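Local coordinates for solute binding protein MsmE (Bacillus subtilis subsp. subtilis str. 168, PDB 4R6H), which binds melibiose, raffinose and stachyose as the solute-binding component of an ABC transporter that imports these sugars, at residues L377-P380 with N381-D385. Residues are numbered along the deposited sequence; the frame is centred on the assembly and turned at random.
Sequences LYLP and NGMWD
Met383 closes back on Pro380 and Leu379 through both its backbone and the inner carbons of its side chain, a compact instance of how a chain can leave one helix and start the next within a few residues. The polar link is a single backbone hydrogen bond, from Met383 N to Pro380 O at 3.2 Å, moderately bent at the hydrogen (146°). Beside it the methionine packs on two apolar neighbours. Its CG lies over one face of the pyrrolidine ring, displaced toward CD, 3.8 Å from Pro380 CG, while its CB rests 3.8 Å from both CB and CD1 of Leu379, the two side chains crossing at roughly a right angle. Met383 turns CG away from its own carbonyl carbon (chi1 -76°), which brings that methylene over the carbonyl oxygen and ring of Pro380. The backbone bond defines a type II beta turn from Pro380 to Met383, joining helix 374-378 to helix 383-395. Gly382 occupies its third position and is also the N-cap of the second helix; at its positive phi (112°) the lack of a CB avoids crowding against the carbonyl oxygen of Asn381, as the third position of a type II turn favours. At the other corner, the CB of Asn381 leaves the backbone pointing away from the proline, and its ND2 is hydrogen-bonded to Glu76 OE2. Farther out, Leu415 of the C-terminal helix 401-420 touches both Pro380 and Met383, with Tyr412 and Arg416 also against the proline, whereas Trp225 packs on both Leu379 and Met383.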
loop_
_atom_site.group_PDB
_atom_site.type_symbol
_atom_site.label_atom_id
_atom_site.label_comp_id
_atom_site.label_asym_id
_atom_site.label_seq_id
_atom_site.Cartn_x
_atom_site.Cartn_y
_atom_site.Cartn_z
ATOM N N LEU A 377 -3.448 -1.699 -10.544
ATOM C CA LEU A 377 -3.633 -2.737 -11.506
ATOM C C LEU A 377 -4.803 -2.520 -12.467
ATOM O O LEU A 377 -4.737 -2.961 -13.603
ATOM C CB LEU A 377 -3.735 -4.080 -10.749
ATOM C CG LEU A 377 -3.369 -5.375 -11.483
ATOM C CD1 LEU A 377 -1.894 -5.369 -11.859
ATOM C CD2 LEU A 377 -3.689 -6.600 -10.648
ATOM N N TYR A 378 -5.866 -1.833 -12.019
ATOM C CA TYR A 378 -7.156 -1.831 -12.721
ATOM C C TYR A 378 -7.616 -0.485 -13.263
ATOM O O TYR A 378 -8.560 -0.454 -14.047
ATOM C CB TYR A 378 -8.229 -2.465 -11.817
ATOM C CG TYR A 378 -7.950 -3.914 -11.555
ATOM C CD1 TYR A 378 -8.104 -4.843 -12.581
ATOM C CD2 TYR A 378 -7.498 -4.379 -10.329
ATOM C CE1 TYR A 378 -7.813 -6.182 -12.399
ATOM C CE2 TYR A 378 -7.214 -5.706 -10.118
ATOM C CZ TYR A 378 -7.351 -6.620 -11.161
ATOM O OH TYR A 378 -7.083 -7.966 -10.974
ATOM N N LEU A 379 -6.957 0.621 -12.872
ATOM C CA LEU A 379 -7.332 1.953 -13.251
ATOM C C LEU A 379 -6.179 2.641 -13.972
ATOM O O LEU A 379 -4.992 2.385 -13.664
ATOM C CB LEU A 379 -7.716 2.781 -12.010
ATOM C CG LEU A 379 -8.936 2.271 -11.239
ATOM C CD1 LEU A 379 -9.268 3.170 -10.109
ATOM C CD2 LEU A 379 -10.155 2.065 -12.148
ATOM N N PRO A 380 -6.520 3.533 -14.899
ATOM C CA PRO A 380 -5.448 4.311 -15.525
ATOM C C PRO A 380 -4.765 5.237 -14.527
ATOM O O PRO A 380 -5.362 5.701 -13.546
ATOM C CB PRO A 380 -6.187 5.123 -16.582
ATOM C CG PRO A 380 -7.602 5.208 -16.112
ATOM C CD PRO A 380 -7.853 3.922 -15.388
ATOM N N ASN A 381 -3.490 5.500 -14.781
ATOM C CA ASN A 381 -2.731 6.381 -13.942
ATOM C C ASN A 381 -3.401 7.737 -13.856
ATOM O O ASN A 381 -3.826 8.298 -14.876
ATOM C CB ASN A 381 -1.312 6.512 -14.529
ATOM C CG ASN A 381 -0.360 7.250 -13.614
ATOM O OD1 ASN A 381 -0.470 7.199 -12.389
ATOM N ND2 ASN A 381 0.608 7.919 -14.215
ATOM N N GLY A 382 -3.515 8.264 -12.629
ATOM C CA GLY A 382 -4.221 9.494 -12.377
ATOM C C GLY A 382 -5.508 9.303 -11.577
ATOM O O GLY A 382 -6.047 10.261 -11.062
ATOM N N MET A 383 -6.005 8.072 -11.485
ATOM C CA MET A 383 -7.316 7.853 -10.827
ATOM C C MET A 383 -7.248 7.962 -9.295
ATOM O O MET A 383 -8.248 8.230 -8.651
ATOM C CB MET A 383 -7.931 6.513 -11.238
ATOM C CG MET A 383 -8.538 6.517 -12.627
ATOM S SD MET A 383 -9.976 7.584 -12.862
ATOM C CE MET A 383 -11.256 6.632 -11.994
ATOM N N TRP A 384 -6.067 7.792 -8.711
ATOM C CA TRP A 384 -5.909 7.954 -7.255
ATOM C C TRP A 384 -6.362 9.316 -6.795
ATOM O O TRP A 384 -7.127 9.458 -5.854
ATOM C CB TRP A 384 -4.467 7.682 -6.835
ATOM C CG TRP A 384 -4.149 8.013 -5.418
ATOM C CD1 TRP A 384 -3.551 9.165 -4.935
ATOM C CD2 TRP A 384 -4.435 7.205 -4.270
ATOM N NE1 TRP A 384 -3.404 9.084 -3.563
ATOM C CE2 TRP A 384 -3.914 7.890 -3.131
ATOM C CE3 TRP A 384 -4.971 5.933 -4.098
ATOM C CZ2 TRP A 384 -4.006 7.358 -1.833
ATOM C CZ3 TRP A 384 -5.049 5.406 -2.836
ATOM C CH2 TRP A 384 -4.559 6.118 -1.710
ATOM N N ASP A 385 -5.901 10.356 -7.489
ATOM C CA ASP A 385 -6.283 11.702 -7.116
ATOM C C ASP A 385 -7.793 11.933 -7.303
ATOM O O ASP A 385 -8.400 12.608 -6.507
ATOM C CB ASP A 385 -5.462 12.740 -7.898
ATOM C CG ASP A 385 -4.076 13.006 -7.284
ATOM O OD1 ASP A 385 -3.812 12.656 -6.114
ATOM O OD2 ASP A 385 -3.240 13.598 -7.986
#